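Local coordinates for T-cell surface protein tactile (Homo sapiens, PDB 6ARQ), which promotes adhesion of natural killer cells to their targets by binding PVR on the target cell, and may support adhesion of activated T cells late in the immune response, at residues V22-Q27 and W82-R87; V31-Q36 and V102-G107; S94-C99 and T110-L115. The protein carries 1 engineered substitution. All coordinates share one frame; numbering follows the deposited sequence.

Interaction 1 (V22-Q27 and W82-R87). With NAG (2-acetamido-2-deoxy-beta-D-glucopyranose), chain F.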
loop_
_atom_site.group_PDB
_atom_site.type_symbol
_atom_site.label_atom_id
_atom_site.label_comp_id
_atom_site.label_asym_id
_atom_site.label_seq_id
_atom_site.Cartn_x
_atom_site.Cartn_y
_atom_site.Cartn_z
ATOM N N VAL A 22 34.477 -17.956 -35.763
ATOM C CA VAL A 22 34.263 -16.584 -35.301
ATOM C C VAL A 22 34.890 -16.390 -33.902
ATOM O O VAL A 22 34.916 -17.319 -33.088
ATOM C CB VAL A 22 32.760 -16.161 -35.359
ATOM C CG1 VAL A 22 31.949 -16.694 -34.178
ATOM C CG2 VAL A 22 32.610 -14.647 -35.487
ATOM N N ASN A 23 35.427 -15.184 -33.657
ATOM C CA ASN A 23 36.016 -14.807 -32.378
ATOM C C ASN A 23 35.266 -13.593 -31.828
ATOM O O ASN A 23 35.418 -12.484 -32.348
ATOM C CB ASN A 23 37.533 -14.518 -32.481
ATOM C CG ASN A 23 38.336 -15.328 -33.471
ATOM O OD1 ASN A 23 38.101 -16.532 -33.668
ATOM N ND2 ASN A 23 39.323 -14.629 -34.077
ATOM N N LEU A 24 34.421 -13.813 -30.807
ATOM C CA LEU A 24 33.666 -12.738 -30.162
ATOM C C LEU A 24 34.609 -12.052 -29.185
ATOM O O LEU A 24 35.029 -12.674 -28.210
ATOM C CB LEU A 24 32.392 -13.269 -29.464
ATOM C CG LEU A 24 31.422 -14.121 -30.304
ATOM C CD1 LEU A 24 30.450 -14.863 -29.418
ATOM C CD2 LEU A 24 30.663 -13.279 -31.323
ATOM N N THR A 25 35.014 -10.806 -29.493
ATOM C CA THR A 25 35.984 -10.066 -28.687
ATOM C C THR A 25 35.356 -8.842 -28.022
ATOM O O THR A 25 34.724 -8.020 -28.686
ATOM C CB THR A 25 37.196 -9.659 -29.550
ATOM O OG1 THR A 25 37.616 -10.772 -30.341
ATOM C CG2 THR A 25 38.373 -9.149 -28.720
ATOM N N CYS A 26 35.570 -8.725 -26.703
ATOM C CA CYS A 26 35.136 -7.604 -25.876
ATOM C C CYS A 26 36.380 -6.774 -25.530
ATOM O O CYS A 26 37.141 -7.141 -24.631
ATOM C CB CYS A 26 34.401 -8.093 -24.628
ATOM S SG CYS A 26 32.802 -8.880 -24.962
ATOM N N GLN A 27 36.628 -5.704 -26.305
ATOM C CA GLN A 27 37.790 -4.833 -26.132
ATOM C C GLN A 27 37.459 -3.678 -25.193
ATOM O O GLN A 27 36.463 -2.981 -25.396
ATOM C CB GLN A 27 38.280 -4.309 -27.492
ATOM C CG GLN A 27 39.728 -3.812 -27.483
ATOM C CD GLN A 27 40.326 -3.582 -28.858
ATOM O OE1 GLN A 27 41.511 -3.256 -28.985
ATOM N NE2 GLN A 27 39.545 -3.749 -29.921
ATOM N N TRP A 82 39.130 -9.526 -24.416
ATOM C CA TRP A 82 38.466 -10.701 -23.848
ATOM C C TRP A 82 37.750 -11.422 -24.995
ATOM O O TRP A 82 36.717 -10.954 -25.477
ATOM C CB TRP A 82 37.522 -10.264 -22.705
ATOM C CG TRP A 82 36.755 -11.344 -21.994
ATOM C CD1 TRP A 82 35.424 -11.329 -21.698
ATOM C CD2 TRP A 82 37.285 -12.539 -21.395
ATOM N NE1 TRP A 82 35.085 -12.449 -20.976
ATOM C CE2 TRP A 82 36.208 -13.209 -20.775
ATOM C CE3 TRP A 82 38.565 -13.122 -21.338
ATOM C CZ2 TRP A 82 36.364 -14.439 -20.124
ATOM C CZ3 TRP A 82 38.717 -14.340 -20.694
ATOM C CH2 TRP A 82 37.625 -14.987 -20.099
ATOM N N THR A 83 38.349 -12.528 -25.474
ATOM C CA THR A 83 37.870 -13.272 -26.640
ATOM C C THR A 83 37.346 -14.674 -26.312
ATOM O O THR A 83 37.928 -15.382 -25.492
ATOM C CB THR A 83 39.010 -13.384 -27.676
ATOM O OG1 THR A 83 39.729 -12.151 -27.740
ATOM C CG2 THR A 83 38.514 -13.751 -29.065
ATOM N N LEU A 84 36.261 -15.072 -27.009
ATOM C CA LEU A 84 35.625 -16.391 -26.971
ATOM C C LEU A 84 35.714 -16.983 -28.385
ATOM O O LEU A 84 35.185 -16.396 -29.333
ATOM C CB LEU A 84 34.166 -16.291 -26.474
ATOM C CG LEU A 84 33.298 -17.555 -26.529
ATOM C CD1 LEU A 84 33.623 -18.512 -25.388
ATOM C CD2 LEU A 84 31.830 -17.198 -26.487
ATOM N N HIS A 85 36.419 -18.116 -28.526
ATOM C CA HIS A 85 36.649 -18.760 -29.819
ATOM C C HIS A 85 35.640 -19.862 -30.111
ATOM O O HIS A 85 35.414 -20.745 -29.281
ATOM C CB HIS A 85 38.073 -19.322 -29.899
ATOM C CG HIS A 85 39.128 -18.284 -29.694
ATOM N ND1 HIS A 85 39.496 -17.422 -30.709
ATOM C CD2 HIS A 85 39.845 -17.987 -28.587
ATOM C CE1 HIS A 85 40.428 -16.640 -30.194
ATOM N NE2 HIS A 85 40.670 -16.941 -28.920
ATOM N N LEU A 86 35.039 -19.796 -31.313
ATOM C CA LEU A 86 34.063 -20.759 -31.828
ATOM C C LEU A 86 34.511 -21.192 -33.218
ATOM O O LEU A 86 34.675 -20.342 -34.096
ATOM C CB LEU A 86 32.643 -20.155 -31.853
ATOM C CG LEU A 86 32.058 -19.700 -30.508
ATOM C CD1 LEU A 86 30.995 -18.646 -30.705
ATOM C CD2 LEU A 86 31.514 -20.873 -29.703
ATOM N N ARG A 87 34.772 -22.500 -33.401
ATOM C CA ARG A 87 35.271 -23.061 -34.665
ATOM C C ARG A 87 34.367 -24.175 -35.194
ATOM O O ARG A 87 33.826 -24.944 -34.400
ATOM C CB ARG A 87 36.701 -23.601 -34.483
ATOM C CG ARG A 87 37.717 -22.540 -34.079
ATOM C CD ARG A 87 39.088 -23.127 -33.822
ATOM N NE ARG A 87 39.908 -22.229 -33.007
ATOM C CZ ARG A 87 39.960 -22.261 -31.679
ATOM N NH1 ARG A 87 39.246 -23.151 -31.002
ATOM N NH2 ARG A 87 40.728 -21.405 -31.019
HETATM C C1 NAG F . 40.201 -15.173 -35.075
HETATM C C2 NAG F . 41.286 -16.072 -34.480
HETATM C C3 NAG F . 42.124 -16.610 -35.643
HETATM C C4 NAG F . 41.249 -17.290 -36.697
HETATM C C5 NAG F . 40.167 -16.330 -37.193
HETATM C C6 NAG F . 39.169 -16.977 -38.127
HETATM C C7 NAG F . 42.806 -15.787 -32.542
HETATM C C8 NAG F . 43.538 -14.790 -31.694
HETATM N N2 NAG F . 42.107 -15.279 -33.575
HETATM O O3 NAG F . 43.093 -17.531 -35.154
HETATM O O4 NAG F . 42.057 -17.705 -37.793
HETATM O O5 NAG F . 39.414 -15.834 -36.072
HETATM O O6 NAG F . 38.132 -16.073 -38.487
HETATM O O7 NAG F . 42.847 -16.993 -32.308
HETATM O O HOH W 1 37.318 -19.149 -33.776
#
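L24 on strand 22-27 reaches across to two leucines of strand 82-86, its CD1 lying 4.0 Å from L84 CD2 and just as far from L86 CD1. L24 and L84 run side by side in the same direction, whereas the L86 branch slants across and also approaches V22 CG1 (4.1 Å). C26 and W82 continue this inward apolar row; W82 CG stands opposite the backbone N (chi1 -180°), which carries the indole away from C26, so that the two side chains meet mainly through their CB atoms. The strands run antiparallel at 169°, and V22/L86, L24/L84 and C26/W82 are hydrogen-bonded pairs, each with two N-H...O bonds. The intervening pairs N23/H85 and T25/T83 turn their side chains to the other face. There T83 CG2 lies 3.6 Å from N23 CB and also touches T25 OG1. At the outer end N23 carries the glycan: its ND2 is bonded covalently to C1 of the N-acetylglucosamine. The remaining amide oxygen, N23 OD1, accepts a weak bond from H85 ND1 (3.4 Å) at the edge of the imidazole, and a water 2.7 Å from N23 OD1 also bonds to L86 O. H85 CE1 comes within 3.2 Å of the sugar acetamide O7, while H85 NE2 bonds to T71 OG1; the ring thus lies between the glycosylated amide, weakly bonded, and T71 of the neighbouring strand 70-73. Strands 22-29 and 79-86 form one sheet of the immunoglobulin sandwich with strand 70-73, and their inner face packs on W39, Y97, Y113 and L115 of the opposing sheet. C26 joins that sheet covalently through its disulfide to C99, and W82 stacks on W39.

Interaction 2 (V31-Q36 and V102-G107)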
loop_
_atom_site.group_PDB
_atom_site.type_symbol
_atom_site.label_atom_id
_atom_site.label_comp_id
_atom_site.label_asym_id
_atom_site.label_seq_id
_atom_site.Cartn_x
_atom_site.Cartn_y
_atom_site.Cartn_z
ATOM N N VAL A 31 41.716 2.680 -16.426
ATOM C CA VAL A 31 42.591 3.725 -15.888
ATOM C C VAL A 31 43.380 3.069 -14.740
ATOM O O VAL A 31 44.579 3.313 -14.590
ATOM C CB VAL A 31 41.801 4.996 -15.451
ATOM C CG1 VAL A 31 42.700 6.013 -14.749
ATOM C CG2 VAL A 31 41.102 5.646 -16.643
ATOM N N GLY A 32 42.696 2.193 -14.000
ATOM C CA GLY A 32 43.248 1.444 -12.879
ATOM C C GLY A 32 43.631 0.016 -13.203
ATOM O O GLY A 32 44.751 -0.237 -13.658
ATOM N N PHE A 33 42.702 -0.935 -12.948
ATOM C CA PHE A 33 42.919 -2.370 -13.172
ATOM C C PHE A 33 41.616 -3.118 -13.492
ATOM O O PHE A 33 40.524 -2.626 -13.199
ATOM C CB PHE A 33 43.602 -3.015 -11.944
ATOM C CG PHE A 33 42.814 -2.988 -10.652
ATOM C CD1 PHE A 33 42.893 -1.899 -9.793
ATOM C CD2 PHE A 33 42.031 -4.072 -10.273
ATOM C CE1 PHE A 33 42.168 -1.875 -8.597
ATOM C CE2 PHE A 33 41.307 -4.047 -9.077
ATOM C CZ PHE A 33 41.383 -2.952 -8.245
ATOM N N PHE A 34 41.754 -4.327 -14.077
ATOM C CA PHE A 34 40.648 -5.230 -14.395
ATOM C C PHE A 34 40.380 -6.114 -13.183
ATOM O O PHE A 34 41.309 -6.726 -12.653
ATOM C CB PHE A 34 40.959 -6.082 -15.639
ATOM C CG PHE A 34 41.244 -5.293 -16.894
ATOM C CD1 PHE A 34 40.211 -4.701 -17.614
ATOM C CD2 PHE A 34 42.542 -5.162 -17.371
ATOM C CE1 PHE A 34 40.476 -3.968 -18.773
ATOM C CE2 PHE A 34 42.805 -4.439 -18.539
ATOM C CZ PHE A 34 41.771 -3.835 -19.223
ATOM N N VAL A 35 39.126 -6.152 -12.721
ATOM C CA VAL A 35 38.740 -6.925 -11.542
ATOM C C VAL A 35 38.479 -8.389 -11.941
ATOM O O VAL A 35 39.123 -9.282 -11.393
ATOM C CB VAL A 35 37.537 -6.281 -10.801
ATOM C CG1 VAL A 35 37.049 -7.155 -9.652
ATOM C CG2 VAL A 35 37.886 -4.885 -10.296
ATOM N N GLN A 36 37.545 -8.629 -12.879
ATOM C CA GLN A 36 37.160 -9.963 -13.353
ATOM C C GLN A 36 36.399 -9.864 -14.675
ATOM O O GLN A 36 35.850 -8.807 -14.990
ATOM C CB GLN A 36 36.280 -10.664 -12.296
ATOM C CG GLN A 36 36.331 -12.183 -12.334
ATOM C CD GLN A 36 35.311 -12.793 -11.414
ATOM O OE1 GLN A 36 34.136 -12.937 -11.760
ATOM N NE2 GLN A 36 35.744 -13.185 -10.229
ATOM N N VAL A 102 34.331 -6.504 -15.410
ATOM C CA VAL A 102 34.356 -5.741 -14.161
ATOM C C VAL A 102 35.703 -5.015 -14.110
ATOM O O VAL A 102 36.756 -5.653 -14.104
ATOM C CB VAL A 102 34.074 -6.591 -12.890
ATOM C CG1 VAL A 102 33.923 -5.698 -11.661
ATOM C CG2 VAL A 102 32.830 -7.459 -13.065
ATOM N N LEU A 103 35.651 -3.681 -14.137
ATOM C CA LEU A 103 36.805 -2.783 -14.143
ATOM C C LEU A 103 36.797 -1.872 -12.924
ATOM O O LEU A 103 35.723 -1.530 -12.422
ATOM C CB LEU A 103 36.762 -1.921 -15.421
ATOM C CG LEU A 103 37.406 -2.471 -16.701
ATOM C CD1 LEU A 103 36.536 -3.529 -17.368
ATOM C CD2 LEU A 103 37.625 -1.358 -17.703
ATOM N N TYR A 104 37.986 -1.453 -12.463
ATOM C CA TYR A 104 38.092 -0.528 -11.339
ATOM C C TYR A 104 38.870 0.726 -11.759
ATOM O O TYR A 104 40.004 0.607 -12.230
ATOM C CB TYR A 104 38.726 -1.183 -10.100
ATOM C CG TYR A 104 38.299 -0.521 -8.807
ATOM C CD1 TYR A 104 38.974 0.593 -8.314
ATOM C CD2 TYR A 104 37.200 -0.988 -8.092
ATOM C CE1 TYR A 104 38.561 1.230 -7.143
ATOM C CE2 TYR A 104 36.787 -0.369 -6.912
ATOM C CZ TYR A 104 37.471 0.740 -6.442
ATOM O OH TYR A 104 37.063 1.352 -5.281
ATOM N N PRO A 105 38.273 1.934 -11.646
ATOM C CA PRO A 105 36.951 2.256 -11.087
ATOM C C PRO A 105 35.867 2.514 -12.151
ATOM O O PRO A 105 34.905 3.237 -11.873
ATOM C CB PRO A 105 37.257 3.531 -10.295
ATOM C CG PRO A 105 38.336 4.237 -11.133
ATOM C CD PRO A 105 38.990 3.173 -12.005
ATOM N N GLU A 106 36.015 1.929 -13.359
ATOM C CA GLU A 106 35.084 2.118 -14.485
ATOM C C GLU A 106 33.740 1.399 -14.283
ATOM O O GLU A 106 32.737 1.812 -14.871
ATOM C CB GLU A 106 35.715 1.664 -15.812
ATOM C CG GLU A 106 36.770 2.611 -16.365
ATOM C CD GLU A 106 38.117 2.576 -15.668
ATOM O OE1 GLU A 106 38.654 3.665 -15.371
ATOM O OE2 GLU A 106 38.619 1.463 -15.387
ATOM N N GLY A 107 33.739 0.338 -13.481
ATOM C CA GLY A 107 32.541 -0.434 -13.183
ATOM C C GLY A 107 32.332 -1.644 -14.068
ATOM O O GLY A 107 33.295 -2.233 -14.566
#
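F33 and Y104 form a hydrogen-bonded antiparallel pair, with Y104 N to F33 O at 2.9 Å and F33 N to Y104 O at 3.2 Å. F34 and L103 follow as a non-hydrogen-bonded pair, and then the register slips by one: V35 and Q36 both face V102, a classic beta bulge. V102 O accepts from V35 N at 2.8 Å and, more weakly, from Q36 N, while V102 N returns a bond to Q36 O. The short strands meet at 144°. F33 CG sits between the backbone N and the carbonyl carbon (chi1 63°), which lays the ring beside Y104. Y104 CB sits over one face, 3.9 Å from the F33 ring centroid, in a CH-pi contact. The rings are nearly parallel, planes at 15°, but slide apart until they barely overlap. V35 CG2 approaches the same Y104 CB from a slant (3.8 Å), and V35 CB packs on V102 CG1. F34 and L103 lie alongside each other on the other face. Beyond the strand ends, the single N-H of V31 is shared, by long, weak bonds, between both E106 carboxylate oxygens, and T30 OG1 bonds to OE2. A cis peptide precedes P105 in the turn, and the backbone N-H and C=O of L103 and G107 bond both ways. The contact pairs the C and F strands where the BC and FG loops meet, at one end of the protein's first V-type immunoglobulin-like domain. F33, V35, Q36 and Y104 touch a chain of another protein, consistent with a ligand-binding face, as in related receptors of nectin-like proteins.

Interaction 3 (S94-C99 and T110-L115)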
loop_
_atom_site.group_PDB
_atom_site.type_symbol
_atom_site.label_atom_id
_atom_site.label_comp_id
_atom_site.label_asym_id
_atom_site.label_seq_id
_atom_site.Cartn_x
_atom_site.Cartn_y
_atom_site.Cartn_z
ATOM N N SER A 94 24.234 -21.598 -32.329
ATOM C CA SER A 94 23.456 -20.365 -32.499
ATOM C C SER A 94 22.761 -19.958 -31.191
ATOM O O SER A 94 22.165 -20.801 -30.517
ATOM C CB SER A 94 22.427 -20.531 -33.616
ATOM O OG SER A 94 21.671 -19.349 -33.826
ATOM N N GLY A 95 22.885 -18.681 -30.841
ATOM C CA GLY A 95 22.296 -18.117 -29.632
ATOM C C GLY A 95 22.950 -16.835 -29.160
ATOM O O GLY A 95 23.870 -16.323 -29.807
ATOM N N ARG A 96 22.472 -16.312 -28.017
ATOM C CA ARG A 96 22.981 -15.086 -27.407
ATOM C C ARG A 96 24.132 -15.391 -26.449
ATOM O O ARG A 96 23.984 -16.216 -25.547
ATOM C CB ARG A 96 21.859 -14.341 -26.670
ATOM C CG ARG A 96 21.054 -13.387 -27.545
ATOM C CD ARG A 96 19.692 -13.067 -26.947
ATOM N NE ARG A 96 19.788 -12.390 -25.650
ATOM C CZ ARG A 96 19.667 -11.079 -25.470
ATOM N NH1 ARG A 96 19.435 -10.277 -26.503
ATOM N NH2 ARG A 96 19.767 -10.558 -24.254
ATOM N N TYR A 97 25.278 -14.725 -26.659
ATOM C CA TYR A 97 26.488 -14.849 -25.849
ATOM C C TYR A 97 26.807 -13.503 -25.216
ATOM O O TYR A 97 27.002 -12.519 -25.931
ATOM C CB TYR A 97 27.672 -15.352 -26.695
ATOM C CG TYR A 97 27.527 -16.781 -27.165
ATOM C CD1 TYR A 97 27.986 -17.840 -26.389
ATOM C CD2 TYR A 97 26.955 -17.076 -28.399
ATOM C CE1 TYR A 97 27.863 -19.160 -26.820
ATOM C CE2 TYR A 97 26.826 -18.392 -28.841
ATOM C CZ TYR A 97 27.284 -19.431 -28.049
ATOM O OH TYR A 97 27.162 -20.731 -28.471
ATOM N N GLU A 98 26.835 -13.451 -23.879
ATOM C CA GLU A 98 27.098 -12.222 -23.137
ATOM C C GLU A 98 28.457 -12.256 -22.453
ATOM O O GLU A 98 28.842 -13.282 -21.888
ATOM C CB GLU A 98 25.993 -11.990 -22.087
ATOM C CG GLU A 98 26.004 -10.602 -21.463
ATOM C CD GLU A 98 25.371 -10.497 -20.091
ATOM O OE1 GLU A 98 26.105 -10.185 -19.125
ATOM O OE2 GLU A 98 24.141 -10.702 -19.981
ATOM N N CYS A 99 29.171 -11.117 -22.492
ATOM C CA CYS A 99 30.441 -10.935 -21.798
ATOM C C CYS A 99 30.258 -9.846 -20.747
ATOM O O CYS A 99 29.557 -8.858 -20.985
ATOM C CB CYS A 99 31.600 -10.637 -22.753
ATOM S SG CYS A 99 31.820 -8.886 -23.175
ATOM N N THR A 110 29.028 -4.474 -20.260
ATOM C CA THR A 110 28.286 -5.628 -20.768
ATOM C C THR A 110 28.126 -5.520 -22.286
ATOM O O THR A 110 27.798 -4.449 -22.801
ATOM C CB THR A 110 26.925 -5.733 -20.036
ATOM O OG1 THR A 110 27.158 -5.856 -18.631
ATOM C CG2 THR A 110 26.074 -6.911 -20.507
ATOM N N LYS A 111 28.366 -6.635 -22.995
ATOM C CA LYS A 111 28.187 -6.726 -24.439
ATOM C C LYS A 111 27.548 -8.068 -24.780
ATOM O O LYS A 111 28.060 -9.120 -24.386
ATOM C CB LYS A 111 29.503 -6.513 -25.200
ATOM C CG LYS A 111 29.285 -5.948 -26.605
ATOM C CD LYS A 111 30.582 -5.801 -27.391
ATOM C CE LYS A 111 31.232 -4.446 -27.243
ATOM N NZ LYS A 111 32.501 -4.363 -28.011
ATOM N N ILE A 112 26.399 -8.021 -25.470
ATOM C CA ILE A 112 25.638 -9.206 -25.867
ATOM C C ILE A 112 25.779 -9.404 -27.378
ATOM O O ILE A 112 25.496 -8.493 -28.158
ATOM C CB ILE A 112 24.143 -9.135 -25.424
ATOM C CG1 ILE A 112 23.991 -8.694 -23.950
ATOM C CG2 ILE A 112 23.427 -10.468 -25.660
ATOM C CD1 ILE A 112 23.476 -7.276 -23.760
ATOM N N TYR A 113 26.240 -10.597 -27.771
ATOM C CA TYR A 113 26.428 -11.011 -29.156
ATOM C C TYR A 113 25.381 -12.051 -29.520
ATOM O O TYR A 113 25.378 -13.141 -28.944
ATOM C CB TYR A 113 27.840 -11.589 -29.366
ATOM C CG TYR A 113 28.957 -10.570 -29.386
ATOM C CD1 TYR A 113 29.281 -9.886 -30.554
ATOM C CD2 TYR A 113 29.747 -10.350 -28.261
ATOM C CE1 TYR A 113 30.332 -8.971 -30.590
ATOM C CE2 TYR A 113 30.803 -9.439 -28.285
ATOM C CZ TYR A 113 31.091 -8.752 -29.454
ATOM O OH TYR A 113 32.129 -7.853 -29.497
ATOM N N ASN A 114 24.479 -11.715 -30.452
ATOM C CA ASN A 114 23.457 -12.651 -30.907
ATOM C C ASN A 114 23.983 -13.341 -32.162
ATOM O O ASN A 114 23.957 -12.764 -33.250
ATOM C CB ASN A 114 22.106 -11.955 -31.130
ATOM C CG ASN A 114 20.960 -12.885 -31.469
ATOM O OD1 ASN A 114 20.881 -14.035 -31.012
ATOM N ND2 ASN A 114 20.021 -12.392 -32.263
ATOM N N LEU A 115 24.545 -14.547 -31.981
ATOM C CA LEU A 115 25.128 -15.344 -33.055
ATOM C C LEU A 115 24.040 -16.133 -33.774
ATOM O O LEU A 115 23.333 -16.930 -33.153
ATOM C CB LEU A 115 26.221 -16.279 -32.501
ATOM C CG LEU A 115 26.949 -17.194 -33.495
ATOM C CD1 LEU A 115 27.838 -16.400 -34.453
ATOM C CD2 LEU A 115 27.769 -18.230 -32.764
#
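L115 O accepts from two donors of the facing segment at once: G95 N at 2.9 Å, in the carbonyl plane, and S94 OG at 3.0 Å. The hydroxyl reaches it because S94 CB-OG is turned anti to the backbone N (chi1 -179°). From here the backbone groups pair regularly, two bonds each for G95/L115, Y97/Y113 and C99/K111. Those between Y97 and Y113 are nearly straight, 2.8 Å from Y113 N to Y97 O and equally long in return. Strands 95-99 and 110-115 run antiparallel at 159°. The non-hydrogen-bonded pairs R96/N114 and E98/I112 put their side chains on the outer face. Through the backbone, R96 and E98 bond instead to V42 and S40 of strand 33-42, and I112 to T10 of strand 9-16. I112 CG2 sits over the centre of one face of the R96 guanidinium, 3.8 Å from CZ, while NH1 of the same group forms a salt bridge with E11 on strand 9-16. N114 ND2 bonds to N13 OD1 of that strand, and N114 OD1 lies against the aliphatic R96 CG (3.5 Å). E98 CG meets I112 CG1 side by side at 3.7 Å, and its carboxylate slants past T110 CG2. On the inner face both tyrosine hydroxyls have partners: Y113 OH reaches T25 O on the opposing sheet, and Y97 OH bonds to V93 O. L115 CD2 packs against Y97 CE2 (4.0 Å), and the disulfide sulfur C99 SG touches K111 CB. Y97, two residues before C99 in a G-x-Y-x-C sequence, makes with V93 O the tyrosine corner that is a signature of the F strand of immunoglobulin domains; that strand's hairpin partner here is the G strand.

From the N terminus, residues 22-27 open interaction 1 and 31-36 open interaction 2 just after them; interaction 1 closes first, at 82-87, so the two cross. Residues 94-99 then open interaction 3, interaction 2 closes at 102-107, and interaction 3 closes at 110-115, crossing interaction 2 but following interaction 1 in series. Interaction 3 spans the short hairpin whose turn end belongs to interaction 2, so both share strand 95-104 and one sheet. Interaction 1 lies in the other sheet. The disulfide and its neighbouring contacts fasten it to interaction 3 across the sandwich, whereas interaction 2 sits at the loop end, about 20 Å from interaction 1 and 21 Å from interaction 3, between centres.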